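Local coordinates for protein glutathione S-transferase (Burkholderia xenovorans, PDB 2DSA) that probably catalyses glutathione transfer to electrophilic substrates and reductively dechlorinates metabolites of polychlorinated biphenyls, at residues M1-S6 / F25-V30; L12-A17 / P67-Y72. All blocks are in the same frame, centred on the assembly; numbering follows the deposited sequence.

Contact 1: M1-S6 / F25-V30; sequences MKLYYS and FELVQV
Val28 rises from segment 25-30 and fills the hollow between Lys2 and Tyr4 on one face of a parallel strand pair. Its two methyls divide the work: CG1 lies 3.6 Å from CE2 of Tyr4, whose ring runs alongside it, while CG2 approaches CB of Lys2 at 4.1 Å. Val30 CG2 comes up at the edge of the Tyr4 ring, 3.8 Å from Tyr4 CB, so Val30 takes the root of the tyrosine and Val28 the CD2-CE2 side of its ring. The Tyr4 hydroxyl is hydrogen-bonded to Gln56 of the adjoining strand 54-56.

On the other face, which helix 12-21 covers in part, Tyr5 is the bump and Leu27 and Gln29 form the notch. Tyr5 CG stands between backbone N and carbonyl carbon (chi1 87°), a setting that swings the ring back over the neighbouring strand. Leu27 CD2 rests over one ring face, 4.3 Å from the centroid, as a CH-pi contact. Tyr5 CE2 drops into the notch, 3.7 Å from Leu27 CB and 3.7 Å from Gln29 CB.

Five backbone hydrogen bonds join the strands in parallel register, their short axes 26° apart; the straightest is Val28 N to Leu3 O, 2.9 Å with 171° at the hydrogen. Met1 O, Leu3 O and Tyr5 O accept from segment 25-30, and Glu26 O and Val28 O from segment 1-6. This is the parallel pair of a right-handed beta-alpha-beta unit in the thioredoxin-like domain of a glutathione transferase.

Lys2 and Glu26 extend side by side, yet Lys2 NZ stays 4.4 Å from Glu26 OE2, beyond a salt bridge. Cohesion therefore comes chiefly from the backbone ladder and apolar interdigitation, with the charge pair probably adding only a mild, solvent-moderated attraction.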
loop_
_atom_site.group_PDB
_atom_site.type_symbol
_atom_site.label_atom_id
_atom_site.label_comp_id
_atom_site.label_asym_id
_atom_site.label_seq_id
_atom_site.Cartn_x
_atom_site.Cartn_y
_atom_site.Cartn_z
ATOM N N MET A 1 5.145 -23.008 -7.965
ATOM C CA MET A 1 4.828 -21.570 -7.813
ATOM C C MET A 1 4.221 -21.063 -9.110
ATOM O O MET A 1 4.786 -21.265 -10.185
ATOM C CB MET A 1 6.098 -20.797 -7.455
ATOM C CG MET A 1 5.881 -19.387 -6.919
ATOM S SD MET A 1 7.330 -18.811 -5.987
ATOM C CE MET A 1 6.943 -19.568 -4.418
ATOM N N LYS A 2 3.052 -20.434 -8.997
ATOM C CA LYS A 2 2.363 -19.831 -10.141
ATOM C C LYS A 2 2.174 -18.323 -9.931
ATOM O O LYS A 2 1.801 -17.875 -8.840
ATOM C CB LYS A 2 1.001 -20.508 -10.377
ATOM C CG LYS A 2 1.089 -22.039 -10.520
ATOM C CD LYS A 2 -0.254 -22.674 -10.839
ATOM C CE LYS A 2 -0.118 -24.203 -10.958
ATOM N NZ LYS A 2 -1.443 -24.785 -11.314
ATOM N N LEU A 3 2.444 -17.545 -10.973
ATOM C CA LEU A 3 2.103 -16.131 -10.955
ATOM C C LEU A 3 0.989 -15.812 -11.963
ATOM O O LEU A 3 1.135 -16.005 -13.168
ATOM C CB LEU A 3 3.329 -15.243 -11.187
ATOM C CG LEU A 3 2.985 -13.741 -11.169
ATOM C CD1 LEU A 3 2.605 -13.267 -9.742
ATOM C CD2 LEU A 3 4.110 -12.903 -11.757
ATOM N N TYR A 4 -0.136 -15.341 -11.439
ATOM C CA TYR A 4 -1.240 -14.883 -12.263
ATOM C C TYR A 4 -0.937 -13.467 -12.729
ATOM O O TYR A 4 -0.639 -12.571 -11.919
ATOM C CB TYR A 4 -2.559 -14.994 -11.498
ATOM C CG TYR A 4 -2.863 -16.424 -11.113
ATOM C CD1 TYR A 4 -2.302 -16.995 -9.967
ATOM C CD2 TYR A 4 -3.683 -17.222 -11.919
ATOM C CE1 TYR A 4 -2.552 -18.323 -9.627
ATOM C CE2 TYR A 4 -3.952 -18.551 -11.589
ATOM C CZ TYR A 4 -3.380 -19.096 -10.450
ATOM O OH TYR A 4 -3.653 -20.396 -10.138
ATOM N N TYR A 5 -0.979 -13.279 -14.046
ATOM C CA TYR A 5 -0.558 -12.030 -14.646
ATOM C C TYR A 5 -1.433 -11.616 -15.819
ATOM O O TYR A 5 -2.161 -12.430 -16.378
ATOM C CB TYR A 5 0.907 -12.130 -15.086
ATOM C CG TYR A 5 1.121 -12.702 -16.477
ATOM C CD1 TYR A 5 1.541 -11.889 -17.528
ATOM C CD2 TYR A 5 0.913 -14.061 -16.738
ATOM C CE1 TYR A 5 1.738 -12.412 -18.804
ATOM C CE2 TYR A 5 1.109 -14.586 -18.008
ATOM C CZ TYR A 5 1.517 -13.760 -19.029
ATOM O OH TYR A 5 1.714 -14.287 -20.281
ATOM N N SER A 6 -1.362 -10.336 -16.169
ATOM C CA SER A 6 -1.851 -9.853 -17.458
ATOM C C SER A 6 -0.734 -9.034 -18.080
ATOM O O SER A 6 -0.091 -8.243 -17.378
ATOM C CB SER A 6 -3.139 -9.039 -17.306
ATOM O OG SER A 6 -3.684 -8.689 -18.581
ATOM N N PHE A 25 9.045 -20.791 -11.645
ATOM C CA PHE A 25 7.642 -20.423 -11.572
ATOM C C PHE A 25 6.988 -20.623 -12.918
ATOM O O PHE A 25 7.664 -20.705 -13.940
ATOM C CB PHE A 25 7.463 -18.960 -11.108
ATOM C CG PHE A 25 8.005 -17.941 -12.076
ATOM C CD1 PHE A 25 9.371 -17.637 -12.102
ATOM C CD2 PHE A 25 7.154 -17.281 -12.957
ATOM C CE1 PHE A 25 9.880 -16.706 -12.999
ATOM C CE2 PHE A 25 7.650 -16.342 -13.856
ATOM C CZ PHE A 25 9.012 -16.050 -13.872
ATOM N N GLU A 26 5.661 -20.657 -12.892
ATOM C CA GLU A 26 4.840 -20.816 -14.065
ATOM C C GLU A 26 3.963 -19.564 -14.201
ATOM O O GLU A 26 3.271 -19.202 -13.257
ATOM C CB GLU A 26 3.980 -22.077 -13.878
ATOM C CG GLU A 26 2.889 -22.284 -14.919
ATOM C CD GLU A 26 1.944 -23.438 -14.595
ATOM O OE1 GLU A 26 0.872 -23.512 -15.245
ATOM O OE2 GLU A 26 2.265 -24.262 -13.702
ATOM N N LEU A 27 4.026 -18.895 -15.356
ATOM C CA LEU A 27 3.121 -17.788 -15.669
ATOM C C LEU A 27 1.744 -18.315 -16.044
ATOM O O LEU A 27 1.623 -19.237 -16.868
ATOM C CB LEU A 27 3.660 -16.929 -16.814
ATOM C CG LEU A 27 4.896 -16.083 -16.541
ATOM C CD1 LEU A 27 5.446 -15.546 -17.849
ATOM C CD2 LEU A 27 4.551 -14.949 -15.572
ATOM N N VAL A 28 0.716 -17.752 -15.417
ATOM C CA VAL A 28 -0.656 -18.103 -15.742
ATOM C C VAL A 28 -1.365 -16.822 -16.131
ATOM O O VAL A 28 -1.608 -15.945 -15.285
ATOM C CB VAL A 28 -1.419 -18.812 -14.565
ATOM C CG1 VAL A 28 -2.848 -19.142 -14.991
ATOM C CG2 VAL A 28 -0.702 -20.079 -14.105
ATOM N N GLN A 29 -1.687 -16.707 -17.416
ATOM C CA GLN A 29 -2.322 -15.507 -17.944
ATOM C C GLN A 29 -3.770 -15.405 -17.504
ATOM O O GLN A 29 -4.478 -16.408 -17.409
ATOM C CB GLN A 29 -2.202 -15.459 -19.466
ATOM C CG GLN A 29 -2.394 -14.075 -20.059
ATOM C CD GLN A 29 -2.198 -14.035 -21.569
ATOM O OE1 GLN A 29 -1.675 -14.973 -22.170
ATOM N NE2 GLN A 29 -2.619 -12.940 -22.184
ATOM N N VAL A 30 -4.199 -14.185 -17.218
ATOM C CA VAL A 30 -5.565 -13.931 -16.787
ATOM C C VAL A 30 -6.188 -12.955 -17.777
ATOM O O VAL A 30 -5.580 -11.932 -18.105
ATOM C CB VAL A 30 -5.612 -13.365 -15.332
ATOM C CG1 VAL A 30 -7.042 -12.983 -14.922
ATOM C CG2 VAL A 30 -5.012 -14.371 -14.336
#

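Contact 2: L12-A17 / P67-Y72; sequences LSPHIA and PAIVQY
One face of the Pro14 pyrrolidine ring receives Val70 CG1, and Ile69 CG2 comes in on the same side, past the rim at CB. The ring carbons share the load: Pro14 CB meets Ile69 CG2 at 3.5 Å, and Pro14 CD lies 4.0 Å from Val70 CG1. The Gln71 amide is held differently, with Pro67 O in its own plane, 3.0 Å from Gln71 NE2, although that donor stands above the carbonyl plane of Pro67. Gln71 OE1 turns to Arg91 and Gln95 of helix 89-109.

Segments 12-17 and 67-72 run almost parallel, 3° apart and with 9.4 Å between their axes; they belong to helices 12-21 and 66-76, which flank the same side of the sheet in the thioredoxin-like domain of glutathione transferases. Val70 does most of the bridging. Its CG1, anti to the carbonyl carbon (chi1 -58°), is directed at the first helix, where it also reaches Ser13 OG at 3.8 Å and Ala17 CB at 4.4 Å. Pro53, which lines the glutathione pocket, touches both Pro14 and Ile69. Beyond the contact, the Tyr72 ring meets Tyr92 of the second subunit edge-to-face.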
loop_
_atom_site.group_PDB
_atom_site.type_symbol
_atom_site.label_atom_id
_atom_site.label_comp_id
_atom_site.label_asym_id
_atom_site.label_seq_id
_atom_site.Cartn_x
_atom_site.Cartn_y
_atom_site.Cartn_z
ATOM N N LEU A 12 3.683 -7.415 -13.772
ATOM C CA LEU A 12 5.000 -7.401 -14.379
ATOM C C LEU A 12 6.064 -7.168 -13.300
ATOM O O LEU A 12 7.223 -7.549 -13.471
ATOM C CB LEU A 12 5.056 -6.341 -15.487
ATOM C CG LEU A 12 6.399 -6.016 -16.178
ATOM C CD1 LEU A 12 7.049 -7.237 -16.885
ATOM C CD2 LEU A 12 6.236 -4.846 -17.140
ATOM N N SER A 13 5.654 -6.545 -12.191
ATOM C CA SER A 13 6.543 -6.290 -11.057
ATOM C C SER A 13 7.003 -7.568 -10.319
ATOM O O SER A 13 8.209 -7.805 -10.230
ATOM C CB SER A 13 5.908 -5.270 -10.092
ATOM O OG SER A 13 6.690 -5.136 -8.917
ATOM N N PRO A 14 6.070 -8.365 -9.747
ATOM C CA PRO A 14 6.529 -9.683 -9.284
ATOM C C PRO A 14 7.183 -10.552 -10.365
ATOM O O PRO A 14 8.159 -11.235 -10.064
ATOM C CB PRO A 14 5.259 -10.361 -8.731
ATOM C CG PRO A 14 4.113 -9.436 -9.006
ATOM C CD PRO A 14 4.656 -8.105 -9.391
ATOM N N HIS A 15 6.675 -10.522 -11.598
ATOM C CA HIS A 15 7.325 -11.237 -12.715
ATOM C C HIS A 15 8.823 -10.912 -12.771
ATOM O O HIS A 15 9.663 -11.801 -12.677
ATOM C CB HIS A 15 6.651 -10.885 -14.048
ATOM C CG HIS A 15 7.102 -11.724 -15.207
ATOM N ND1 HIS A 15 6.462 -11.706 -16.425
ATOM C CD2 HIS A 15 8.121 -12.614 -15.331
ATOM C CE1 HIS A 15 7.075 -12.532 -17.255
ATOM N NE2 HIS A 15 8.083 -13.097 -16.614
ATOM N N ILE A 16 9.161 -9.632 -12.901
ATOM C CA ILE A 16 10.566 -9.209 -12.905
ATOM C C ILE A 16 11.294 -9.660 -11.635
ATOM O O ILE A 16 12.434 -10.113 -11.713
ATOM C CB ILE A 16 10.706 -7.666 -13.099
ATOM C CG1 ILE A 16 10.328 -7.257 -14.529
ATOM C CG2 ILE A 16 12.124 -7.186 -12.777
ATOM C CD1 ILE A 16 9.994 -5.727 -14.685
ATOM N N ALA A 17 10.656 -9.515 -10.470
ATOM C CA ALA A 17 11.286 -9.901 -9.194
ATOM C C ALA A 17 11.629 -11.395 -9.157
ATOM O O ALA A 17 12.725 -11.777 -8.734
ATOM C CB ALA A 17 10.406 -9.520 -7.989
ATOM N N PRO A 67 3.041 -5.289 -3.178
ATOM C CA PRO A 67 4.026 -5.116 -2.100
ATOM C C PRO A 67 4.270 -6.325 -1.180
ATOM O O PRO A 67 5.402 -6.536 -0.758
ATOM C CB PRO A 67 3.477 -3.901 -1.331
ATOM C CG PRO A 67 2.821 -3.084 -2.425
ATOM C CD PRO A 67 2.063 -4.177 -3.176
ATOM N N ALA A 68 3.235 -7.104 -0.878
ATOM C CA ALA A 68 3.389 -8.363 -0.125
ATOM C C ALA A 68 4.107 -9.458 -0.941
ATOM O O ALA A 68 5.063 -10.094 -0.463
ATOM C CB ALA A 68 2.021 -8.863 0.345
ATOM N N ILE A 69 3.642 -9.661 -2.172
ATOM C CA ILE A 69 4.254 -10.630 -3.101
ATOM C C ILE A 69 5.748 -10.388 -3.319
ATOM O O ILE A 69 6.541 -11.317 -3.197
ATOM C CB ILE A 69 3.512 -10.693 -4.451
ATOM C CG1 ILE A 69 2.123 -11.300 -4.256
ATOM C CG2 ILE A 69 4.327 -11.490 -5.544
ATOM C CD1 ILE A 69 1.099 -10.859 -5.328
ATOM N N VAL A 70 6.133 -9.151 -3.630
ATOM C CA VAL A 70 7.521 -8.877 -3.978
ATOM C C VAL A 70 8.463 -9.021 -2.772
ATOM O O VAL A 70 9.635 -9.334 -2.937
ATOM C CB VAL A 70 7.719 -7.541 -4.811
ATOM C CG1 VAL A 70 6.896 -7.607 -6.097
ATOM C CG2 VAL A 70 7.376 -6.249 -4.006
ATOM N N GLN A 71 7.931 -8.827 -1.565
ATOM C CA GLN A 71 8.693 -9.062 -0.336
ATOM C C GLN A 71 8.878 -10.569 -0.059
ATOM O O GLN A 71 9.960 -10.997 0.319
ATOM C CB GLN A 71 8.035 -8.360 0.863
ATOM C CG GLN A 71 8.190 -6.828 0.829
ATOM C CD GLN A 71 7.621 -6.167 2.054
ATOM O OE1 GLN A 71 8.303 -6.051 3.083
ATOM N NE2 GLN A 71 6.352 -5.755 1.976
ATOM N N TYR A 72 7.813 -11.349 -0.234
ATOM C CA TYR A 72 7.919 -12.789 -0.151
ATOM C C TYR A 72 8.999 -13.276 -1.121
ATOM O O TYR A 72 9.918 -13.991 -0.716
ATOM C CB TYR A 72 6.564 -13.492 -0.385
ATOM C CG TYR A 72 6.716 -15.010 -0.448
ATOM C CD1 TYR A 72 6.949 -15.650 -1.667
ATOM C CD2 TYR A 72 6.683 -15.792 0.711
ATOM C CE1 TYR A 72 7.139 -17.019 -1.746
ATOM C CE2 TYR A 72 6.849 -17.189 0.633
ATOM C CZ TYR A 72 7.084 -17.776 -0.594
ATOM O OH TYR A 72 7.271 -19.123 -0.699
#

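How the contacts relate
The segments alternate along the chain: 1-6, 12-17, 25-30, then 67-72. Contact 1 joins the two strands of a beta-alpha-beta unit, and contact 2 takes the helix that connects them and packs it against helix 66-76, all within the N-terminal, thioredoxin-like domain. The centres lie 12 Å apart and the contacts touch directly. His15 is the main junction: its backbone N meets Leu3 CD2 at 3.5 Å, and its CE1 meets Leu27 CD1 at 3.5 Å. At the start of the first strand, Met1 CE packs on the Tyr72 ring. Sheet and helix pair thus form one layered core, bordering the glutathione site and, through helix 66-76, the second subunit.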